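Local structure of glutaredoxin related protein (Sulfolobus solfataricus, 4MNN) at residues 9-14 with 73-78; 17-22 with 79-84; 107-112 with 137-142; 111-116 with 152-157. The protein is a glutaredoxin-family protein disulfide oxidoreductase of atypical kind, probably exchanging disulfides and thiols through a cysteine pair on a thioredoxin fold. One frame throughout, in Å; residues are numbered along the deposited sequence. Where two conformers were deposited one is given.

Contact 1. Residues 9-14 with 73-78; sequences EYLNAI and PFLNSL
Helix-on-helix packing in the N-terminal thioredoxin-like domain is illustrated by Tyr10 and Leu11 of helix 4-11, which lean on Leu75, Asn76 and Leu78 of helix 71-83. The Tyr10 side chain crosses that of Leu75 at about a right angle, and Leu75 CB lies 4.3 Å from the centroid of the Tyr10 ring, 29° off its normal, an off-centre CH-pi contact. Asn76 reaches the same ring at its edge: OD1 stands 3.0 Å from Tyr10 CE2, near the ring plane, with the amide turned 48° against the ring. A weak hydrogen bond from Asn76 ND2 to Glu119 probably helps to orient this amide. An alanine in place of Tyr10 would probably leave Leu75 CB without its CH-pi partner and Asn76 OD1 without the ring edge it meets, opening a gap between the helices. Leu11 divides its branches: CD1 meets Leu75 CD2 at 4.0 Å, while CD2 meets Leu78 CB, also at 4.0 Å. Phe33 of helix 27-33 touches both Leu11 and Leu75, extending this buried side. Further along the chain, Ile14 adds a lighter touch, its CD1 coming within 4.1 Å of Leu78 O.

Contact 2. Residues 17-22 with 79-84; sequences GDITIQ and VRISNN
Ile19 and Ile81 supply the apolar part of this contact between residues 17-22, leading into strand 19-24, and the last turn of helix 71-83. Their side chains cross at about a right angle, and Ile19 CD1 presses on Ile81 CG2 at 3.4 Å, closer than two carbons usually come. The branch that does the touching on Ile81 is CG2, which stands anti to the backbone N (the other branch, CG1, has chi1 -71°). Further back along Ile19, CG1 rests 3.6 Å from Ser82 CB, and Val52 and Val37 also pack on this isoleucine.

The polar part is indirect. A water accepts from the backbone N of Ile19 at 2.9 Å and is hydrogen-bonded, at 3.1 Å, to Ser82 OG in one of the two conformers of that serine, so the bridge holds for that conformer and is otherwise doubtful. A second link runs through Arg54 on the adjacent strand 49-54: its NE makes a salt bridge with Asp18 OD1 and its NH1 a hydrogen bond to Ile81 O, so that one guanidinium group holds both segments. Ile81 O also takes a weak bond from Asn84 N at 3.2 Å.

That last bond belongs to a Schellman motif, with Asn84 in positive phi as its C' residue, and the whole shows the helix-over-sheet layering of a thioredoxin-like alpha/beta domain.

Contact 3. Residues 107-112 with 137-142; sequences VTPDCT and DATEYE
Val107 and Asp137 pair as a parallel bridge, CA to CA 5.1 Å, where the two strands of a beta-alpha-beta unit, 101-107 and 131-137, finish side by side in the C-terminal thioredoxin domain, at the end of the sheet that carries the CxxC disulfide, probably the active-site end. Just beyond it, Ala138 N donates to Val107 O at 2.7 Å in a nearly straight bond. Asp137 can be followed outward. Its CB leaves the same face of the sheet as Val107; CG, anti to the backbone N (chi1 176°), arrives 4.2 Å from Pro109 CD. OD1 then turns back on its own chain, accepting from Thr139 N at 2.9 Å on the anti side and from Thr139 OG1 at 2.5 Å on the syn side, both from one face of the carboxylate. The first of these bonds closes an Asx turn. OD2 completes the contact with the proline ring, 3.9 Å from Pro109 CD. Replacing Asp137 by an alanine would probably leave Thr139 N and OG1 without their acceptor and set the turn free to shift. Beside the proline the methyl groups take over: the crossing side chains of Thr108 and Thr139 meet with Thr108 CG2 3.7 Å from Thr139 CG2.

Contact 4. Residues 111-116 with 152-157; sequences CTKCPI and SVPKII
Cys111 and Cys114, joined SG to SG at 2.1 Å, press their disulfide against Val153 and Pro154, and this is the dense side of the contact. Pro154 CD sits against both sulfurs, 3.6 Å from Cys111 SG and 3.7 Å from Cys114 SG. Val153 CG2 touches both sulfurs as well, nearer to Cys111 SG (3.7 Å), and Val153 CB reaches Cys114 SG at 3.8 Å. Cys111 holds SG anti to its own nitrogen (chi1 176°), whereas Cys114 carries its sulfur anti to the carbonyl carbon (chi1 -69°), so the two sulfurs meet, although one cysteine lies in the loop and the other in the first turn of helix 114-127. Val107 of strand 101-107 also touches Cys114.

The solvent side is looser. There the exposed Lys113 lends only the root of its side chain, CB meeting Pro154 CD at 3.8 Å, while the rest bends twice, at chi3 and chi4, and makes no closer approach to segment 152-157.

A cis peptide bond before Pro154 shapes the loop that faces the sulfurs. A CxxC disulfide at a helix start opposite a cis-proline is the signature of the thioredoxin-fold active site, probably the redox centre of this oxidoreductase.

The four contacts fall into two clusters, one in each thioredoxin-like half of the chain. Contacts 1 and 2, with centres 8 Å apart, share helix 71-83, and their segments alternate in sequence, since helix 4-11 and strand 19-24 follow one another before the chain returns to that helix. Contacts 3 and 4 come later, both open on the loop around Cys111, share Cys111 and Thr112, and lie 9 Å apart between centres. Contact centres in different clusters are 22 to 25 Å apart, yet a single mixed sheet runs through both halves, and Pro73 of contact 1 touches Pro115 of contact 4. Packing of the N-terminal half is thereby continuous with the half that carries the CxxC disulfide.

Contact 1. Residues 9-14 with 73-78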
# COMPACT_ATOMS: atom_id res chain seq x y z
N GLU A 9 5.80 -10.23 15.07
CA GLU A 9 6.88 -9.36 15.45
C GLU A 9 6.65 -7.91 15.07
O GLU A 9 7.05 -6.99 15.80
CB GLU A 9 8.19 -9.88 14.88
CG GLU A 9 8.67 -11.13 15.63
CD GLU A 9 8.93 -10.86 17.11
OE1 GLU A 9 8.31 -11.53 17.96
OE2 GLU A 9 9.76 -9.97 17.41
N TYR A 10 5.97 -7.71 13.95
CA TYR A 10 5.69 -6.34 13.53
C TYR A 10 4.44 -5.76 14.13
O TYR A 10 4.41 -4.60 14.50
CB TYR A 10 5.53 -6.26 12.01
CG TYR A 10 6.84 -6.13 11.27
CD1 TYR A 10 7.66 -7.23 11.08
CD2 TYR A 10 7.29 -4.87 10.82
CE1 TYR A 10 8.90 -7.10 10.45
CE2 TYR A 10 8.52 -4.74 10.19
CZ TYR A 10 9.32 -5.86 10.01
OH TYR A 10 10.56 -5.73 9.41
N LEU A 11 3.41 -6.59 14.28
CA LEU A 11 2.13 -6.07 14.73
C LEU A 11 1.71 -6.22 16.17
O LEU A 11 0.87 -5.44 16.65
CB LEU A 11 1.05 -6.65 13.83
CG LEU A 11 1.33 -6.45 12.33
CD1 LEU A 11 0.12 -6.92 11.53
CD2 LEU A 11 1.64 -4.98 12.02
N ASN A 12 2.28 -7.19 16.86
CA ASN A 12 1.87 -7.41 18.23
C ASN A 12 1.94 -6.15 19.10
O ASN A 12 1.08 -5.96 19.94
CB ASN A 12 2.68 -8.55 18.88
CG ASN A 12 2.10 -8.97 20.22
OD1 ASN A 12 0.87 -9.05 20.38
ND2 ASN A 12 2.97 -9.27 21.18
N ALA A 13 2.93 -5.29 18.90
CA ALA A 13 3.03 -4.08 19.72
C ALA A 13 1.95 -3.06 19.37
O ALA A 13 1.22 -2.56 20.25
CB ALA A 13 4.41 -3.45 19.55
N ILE A 14 1.82 -2.78 18.07
CA ILE A 14 0.86 -1.80 17.61
C ILE A 14 -0.58 -2.19 17.89
O ILE A 14 -1.50 -1.54 17.43
CB ILE A 14 1.01 -1.49 16.11
CG1 ILE A 14 0.56 -2.69 15.28
CG2 ILE A 14 2.47 -1.13 15.80
CD1 ILE A 14 0.39 -2.37 13.83
N PRO A 73 7.46 -4.08 3.27
CA PRO A 73 7.07 -2.67 3.21
C PRO A 73 5.64 -2.50 3.73
O PRO A 73 5.33 -1.53 4.40
CB PRO A 73 7.14 -2.33 1.73
CG PRO A 73 8.09 -3.30 1.18
CD PRO A 73 7.94 -4.57 1.96
N PHE A 74 4.77 -3.46 3.43
CA PHE A 74 3.37 -3.37 3.86
C PHE A 74 3.27 -3.38 5.40
O PHE A 74 2.62 -2.52 6.00
CB PHE A 74 2.58 -4.54 3.23
CG PHE A 74 1.15 -4.62 3.70
CD1 PHE A 74 0.21 -3.68 3.28
CD2 PHE A 74 0.75 -5.63 4.56
CE1 PHE A 74 -1.14 -3.76 3.71
CE2 PHE A 74 -0.59 -5.71 5.01
CZ PHE A 74 -1.52 -4.77 4.58
N LEU A 75 3.95 -4.33 6.04
CA LEU A 75 3.95 -4.40 7.50
C LEU A 75 4.59 -3.15 8.08
O LEU A 75 4.13 -2.64 9.10
CB LEU A 75 4.74 -5.63 7.99
CG LEU A 75 4.05 -6.95 7.70
CD1 LEU A 75 4.96 -8.08 8.06
CD2 LEU A 75 2.71 -7.01 8.45
N ASN A 76 5.65 -2.66 7.47
CA ASN A 76 6.28 -1.45 7.96
C ASN A 76 5.31 -0.28 7.92
O ASN A 76 5.33 0.60 8.80
CB ASN A 76 7.48 -1.08 7.10
CG ASN A 76 8.79 -1.36 7.77
OD1 ASN A 76 8.95 -2.37 8.42
ND2 ASN A 76 9.76 -0.47 7.57
N SER A 77 4.50 -0.21 6.88
CA SER A 77 3.59 0.91 6.78
C SER A 77 2.56 0.84 7.88
O SER A 77 2.13 1.86 8.39
CB SER A 77 2.86 0.97 5.42
OG SER A 77 1.92 -0.09 5.25
N LEU A 78 2.12 -0.37 8.23
CA LEU A 78 1.13 -0.48 9.30
C LEU A 78 1.68 0.10 10.61
O LEU A 78 0.99 0.83 11.33
CB LEU A 78 0.78 -1.96 9.51
CG LEU A 78 -0.48 -2.54 8.81
CD1 LEU A 78 -0.88 -1.79 7.61
CD2 LEU A 78 -0.28 -4.03 8.55

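Contact 2. Residues 17-22 with 79-84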
# COMPACT_ATOMS: atom_id res chain seq x y z
N GLY A 17 -2.98 0.49 18.97
CA GLY A 17 -3.45 1.53 18.05
C GLY A 17 -4.84 1.26 17.48
O GLY A 17 -5.60 0.47 18.05
N ASP A 18 -5.18 1.91 16.36
CA ASP A 18 -6.49 1.72 15.75
C ASP A 18 -6.35 1.56 14.23
O ASP A 18 -7.18 2.08 13.45
CB ASP A 18 -7.41 2.90 16.07
CG ASP A 18 -7.00 4.16 15.36
OD1 ASP A 18 -5.79 4.29 15.06
OD2 ASP A 18 -7.87 5.03 15.11
N ILE A 19 -5.29 0.87 13.81
CA ILE A 19 -5.12 0.60 12.39
C ILE A 19 -6.26 -0.37 12.06
O ILE A 19 -6.62 -1.24 12.88
CB ILE A 19 -3.76 -0.10 12.12
CG1 ILE A 19 -2.70 0.92 11.73
CG2 ILE A 19 -3.91 -1.13 10.99
CD1 ILE A 19 -2.80 1.43 10.29
N THR A 20 -6.88 -0.18 10.90
CA THR A 20 -7.95 -1.07 10.47
C THR A 20 -7.65 -1.47 9.02
O THR A 20 -7.35 -0.60 8.21
CB THR A 20 -9.33 -0.40 10.48
OG1 THR A 20 -9.69 -0.06 11.83
CG2 THR A 20 -10.39 -1.37 9.94
N ILE A 21 -7.71 -2.76 8.72
CA ILE A 21 -7.47 -3.26 7.37
C ILE A 21 -8.78 -3.77 6.80
O ILE A 21 -9.48 -4.52 7.49
CB ILE A 21 -6.47 -4.44 7.40
CG1 ILE A 21 -5.06 -3.92 7.63
CG2 ILE A 21 -6.57 -5.28 6.13
CD1 ILE A 21 -4.07 -5.02 7.93
N GLN A 22 -9.14 -3.36 5.58
CA GLN A 22 -10.33 -3.91 4.96
C GLN A 22 -9.78 -4.73 3.81
O GLN A 22 -8.98 -4.24 3.02
CB GLN A 22 -11.24 -2.83 4.39
CG GLN A 22 -11.72 -1.83 5.41
CD GLN A 22 -12.74 -0.89 4.80
OE1 GLN A 22 -12.58 -0.45 3.67
NE2 GLN A 22 -13.79 -0.58 5.55
N VAL A 79 2.91 -0.27 10.93
CA VAL A 79 3.52 0.22 12.16
C VAL A 79 3.72 1.73 12.12
O VAL A 79 3.44 2.42 13.09
CB VAL A 79 4.88 -0.49 12.37
CG1 VAL A 79 5.61 0.09 13.62
CG2 VAL A 79 4.64 -2.00 12.51
N ARG A 80 4.20 2.26 10.99
CA ARG A 80 4.44 3.70 10.89
C ARG A 80 3.14 4.49 11.02
O ARG A 80 3.07 5.49 11.73
CB ARG A 80 5.12 4.06 9.56
CG ARG A 80 6.54 3.54 9.39
CD ARG A 80 7.36 4.50 8.47
NE ARG A 80 8.76 4.09 8.46
CZ ARG A 80 9.31 3.29 7.55
NH1 ARG A 80 8.58 2.81 6.54
NH2 ARG A 80 10.58 2.91 7.69
N ILE A 81 2.10 4.02 10.33
CA ILE A 81 0.81 4.69 10.39
C ILE A 81 0.22 4.60 11.82
O ILE A 81 -0.28 5.60 12.35
CB ILE A 81 -0.16 4.07 9.35
CG1 ILE A 81 0.27 4.46 7.95
CG2 ILE A 81 -1.60 4.55 9.57
CD1 ILE A 81 -0.33 3.56 6.86
N SER A 82 0.32 3.43 12.45
CA SER A 82 -0.25 3.27 13.78
C SER A 82 0.45 4.12 14.85
O SER A 82 -0.18 4.54 15.82
CB SER A 82 -0.21 1.79 14.19
OG SER A 82 -0.91 1.60 15.40
N ASN A 83 1.75 4.36 14.66
CA ASN A 83 2.55 5.16 15.59
C ASN A 83 2.65 6.62 15.13
O ASN A 83 3.18 7.48 15.85
CB ASN A 83 3.96 4.59 15.72
CG ASN A 83 4.00 3.31 16.52
OD1 ASN A 83 4.88 2.49 16.33
ND2 ASN A 83 3.05 3.15 17.42
N ASN A 84 2.13 6.89 13.95
CA ASN A 84 2.16 8.25 13.39
C ASN A 84 3.59 8.75 13.26
O ASN A 84 3.92 9.89 13.63
CB ASN A 84 1.34 9.22 14.23
CG ASN A 84 1.21 10.58 13.57
OD1 ASN A 84 1.27 10.69 12.34
ND2 ASN A 84 1.01 11.63 14.37
O HOH W 1 -3.18 -0.46 15.29

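Contact 3. Residues 107-112 with 137-142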
# COMPACT_ATOMS: atom_id res chain seq x y z
N VAL A 107 3.36 -2.36 -9.56
CA VAL A 107 4.45 -3.24 -9.16
C VAL A 107 4.15 -4.67 -9.59
O VAL A 107 3.07 -4.96 -10.12
CB VAL A 107 4.59 -3.29 -7.58
CG1 VAL A 107 4.78 -1.88 -7.00
CG2 VAL A 107 3.33 -3.96 -6.95
N THR A 108 5.13 -5.55 -9.39
CA THR A 108 4.96 -7.00 -9.56
C THR A 108 5.87 -7.61 -8.49
O THR A 108 6.73 -6.93 -7.96
CB THR A 108 5.40 -7.53 -10.96
OG1 THR A 108 6.82 -7.37 -11.12
CG2 THR A 108 4.66 -6.77 -12.04
N PRO A 109 5.65 -8.89 -8.12
CA PRO A 109 6.46 -9.56 -7.11
C PRO A 109 7.93 -9.65 -7.53
O PRO A 109 8.83 -9.36 -6.74
CB PRO A 109 5.82 -10.95 -7.01
CG PRO A 109 4.38 -10.64 -7.21
CD PRO A 109 4.41 -9.65 -8.39
N ASP A 110 8.18 -10.02 -8.79
CA ASP A 110 9.55 -10.12 -9.29
C ASP A 110 10.01 -8.73 -9.64
O ASP A 110 10.14 -8.37 -10.82
CB ASP A 110 9.60 -11.01 -10.55
CG ASP A 110 11.02 -11.30 -11.02
OD1 ASP A 110 11.16 -11.77 -12.16
OD2 ASP A 110 12.00 -11.06 -10.25
N CYS A 111 10.27 -7.91 -8.62
CA CYS A 111 10.68 -6.55 -8.88
C CYS A 111 11.54 -6.01 -7.75
O CYS A 111 11.07 -5.83 -6.64
CB CYS A 111 9.43 -5.67 -9.07
SG CYS A 111 9.76 -3.90 -9.31
N THR A 112 12.81 -5.75 -8.07
CA THR A 112 13.74 -5.27 -7.07
C THR A 112 13.47 -3.88 -6.56
O THR A 112 13.50 -3.66 -5.36
CB THR A 112 15.20 -5.33 -7.60
OG1 THR A 112 15.55 -6.70 -7.82
CG2 THR A 112 16.16 -4.73 -6.58
N ASP A 137 -0.83 -4.54 -8.27
CA ASP A 137 0.02 -5.67 -8.66
C ASP A 137 -0.37 -5.84 -10.15
O ASP A 137 -1.49 -6.30 -10.48
CB ASP A 137 -0.34 -6.94 -7.89
CG ASP A 137 0.48 -8.17 -8.35
OD1 ASP A 137 0.91 -8.24 -9.51
OD2 ASP A 137 0.68 -9.10 -7.55
N ALA A 138 0.53 -5.43 -11.03
CA ALA A 138 0.31 -5.46 -12.47
C ALA A 138 0.08 -6.85 -13.06
O ALA A 138 -0.44 -6.95 -14.18
CB ALA A 138 1.51 -4.79 -13.16
N THR A 139 0.48 -7.90 -12.33
CA THR A 139 0.27 -9.27 -12.82
C THR A 139 -1.16 -9.70 -12.57
O THR A 139 -1.73 -10.53 -13.30
CB THR A 139 1.22 -10.31 -12.11
OG1 THR A 139 0.89 -10.43 -10.72
CG2 THR A 139 2.66 -9.86 -12.28
N GLU A 140 -1.76 -9.11 -11.55
CA GLU A 140 -3.13 -9.43 -11.16
C GLU A 140 -4.10 -8.46 -11.84
O GLU A 140 -5.11 -8.88 -12.41
CB GLU A 140 -3.24 -9.33 -9.62
CG GLU A 140 -4.60 -9.68 -9.04
CD GLU A 140 -4.99 -11.11 -9.34
OE1 GLU A 140 -4.12 -11.99 -9.20
OE2 GLU A 140 -6.15 -11.34 -9.70
N TYR A 141 -3.80 -7.17 -11.79
CA TYR A 141 -4.67 -6.17 -12.42
C TYR A 141 -4.13 -5.79 -13.79
O TYR A 141 -3.67 -4.65 -14.03
CB TYR A 141 -4.80 -4.95 -11.50
CG TYR A 141 -5.71 -5.22 -10.31
CD1 TYR A 141 -5.31 -6.05 -9.26
CD2 TYR A 141 -6.98 -4.66 -10.26
CE1 TYR A 141 -6.16 -6.29 -8.18
CE2 TYR A 141 -7.85 -4.89 -9.18
CZ TYR A 141 -7.44 -5.70 -8.15
OH TYR A 141 -8.29 -5.87 -7.07
N GLU A 142 -4.17 -6.77 -14.71
CA GLU A 142 -3.65 -6.57 -16.08
C GLU A 142 -4.35 -5.49 -16.90
O GLU A 142 -3.72 -4.82 -17.71
CB GLU A 142 -3.71 -7.90 -16.83
CG GLU A 142 -3.11 -9.05 -16.02
CD GLU A 142 -3.13 -10.38 -16.76
OE1 GLU A 142 -2.22 -10.63 -17.55
OE2 GLU A 142 -4.07 -11.16 -16.55

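Contact 4. Residues 111-116 with 152-157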
# COMPACT_ATOMS: atom_id res chain seq x y z
N CYS A 111 10.27 -7.91 -8.62
CA CYS A 111 10.68 -6.55 -8.88
C CYS A 111 11.54 -6.01 -7.75
O CYS A 111 11.07 -5.83 -6.64
CB CYS A 111 9.43 -5.67 -9.07
SG CYS A 111 9.76 -3.90 -9.31
N THR A 112 12.81 -5.75 -8.07
CA THR A 112 13.74 -5.27 -7.07
C THR A 112 13.47 -3.88 -6.56
O THR A 112 13.50 -3.66 -5.36
CB THR A 112 15.20 -5.33 -7.60
OG1 THR A 112 15.55 -6.70 -7.82
CG2 THR A 112 16.16 -4.73 -6.58
N LYS A 113 13.17 -2.93 -7.45
CA LYS A 113 12.95 -1.59 -6.97
C LYS A 113 11.55 -1.29 -6.51
O LYS A 113 11.31 -0.22 -5.97
CB LYS A 113 13.36 -0.53 -8.02
CG LYS A 113 14.85 -0.41 -8.25
CD LYS A 113 15.19 0.72 -9.21
CE LYS A 113 14.57 0.48 -10.59
NZ LYS A 113 14.99 -0.80 -11.25
N CYS A 114 10.61 -2.21 -6.66
CA CYS A 114 9.24 -1.88 -6.27
C CYS A 114 9.03 -1.66 -4.78
O CYS A 114 8.37 -0.73 -4.40
CB CYS A 114 8.26 -2.94 -6.78
SG CYS A 114 8.04 -2.98 -8.61
N PRO A 115 9.59 -2.54 -3.93
CA PRO A 115 9.38 -2.32 -2.49
C PRO A 115 9.94 -1.00 -2.00
O PRO A 115 9.40 -0.42 -1.07
CB PRO A 115 10.01 -3.56 -1.84
CG PRO A 115 10.98 -4.08 -2.89
CD PRO A 115 10.23 -3.84 -4.19
N ILE A 116 11.02 -0.54 -2.61
CA ILE A 116 11.64 0.73 -2.23
C ILE A 116 10.65 1.86 -2.57
O ILE A 116 10.43 2.77 -1.77
CB ILE A 116 12.97 0.93 -3.00
CG1 ILE A 116 13.79 -0.38 -2.96
CG2 ILE A 116 13.74 2.10 -2.42
CD1 ILE A 116 15.11 -0.35 -3.72
N SER A 152 7.63 -2.05 -17.80
CA SER A 152 8.48 -2.31 -16.63
C SER A 152 7.90 -1.66 -15.36
O SER A 152 7.10 -0.67 -15.40
CB SER A 152 9.90 -1.81 -16.88
OG SER A 152 9.98 -0.38 -16.89
N VAL A 153 8.29 -2.22 -14.22
CA VAL A 153 7.87 -1.69 -12.92
C VAL A 153 9.16 -1.50 -12.09
O VAL A 153 10.20 -2.07 -12.43
CB VAL A 153 6.90 -2.66 -12.21
CG1 VAL A 153 5.54 -2.68 -12.94
CG2 VAL A 153 7.49 -4.14 -12.22
N PRO A 154 9.13 -0.64 -11.05
CA PRO A 154 7.96 0.15 -10.64
C PRO A 154 7.67 1.25 -11.64
O PRO A 154 8.57 1.75 -12.33
CB PRO A 154 8.40 0.74 -9.29
CG PRO A 154 9.90 0.91 -9.48
CD PRO A 154 10.26 -0.42 -10.13
N LYS A 155 6.40 1.66 -11.71
CA LYS A 155 6.01 2.75 -12.60
C LYS A 155 4.93 3.56 -11.85
O LYS A 155 3.96 2.99 -11.38
CB LYS A 155 5.44 2.21 -13.92
CG LYS A 155 5.08 3.35 -14.92
CD LYS A 155 6.31 4.23 -15.25
CE LYS A 155 5.93 5.42 -16.16
NZ LYS A 155 7.08 6.40 -16.38
N ILE A 156 5.13 4.88 -11.73
CA ILE A 156 4.15 5.70 -11.01
C ILE A 156 3.41 6.54 -12.04
O ILE A 156 4.02 7.09 -12.97
CB ILE A 156 4.82 6.69 -10.02
CG1 ILE A 156 5.74 5.94 -9.04
CG2 ILE A 156 3.75 7.43 -9.25
CD1 ILE A 156 6.66 6.90 -8.18
N ILE A 157 2.09 6.58 -11.88
CA ILE A 157 1.22 7.37 -12.76
C ILE A 157 0.60 8.45 -11.88
O ILE A 157 0.01 8.16 -10.84
CB ILE A 157 0.07 6.49 -13.35
CG1 ILE A 157 0.66 5.33 -14.14
CG2 ILE A 157 -0.87 7.38 -14.24
CD1 ILE A 157 1.50 5.73 -15.35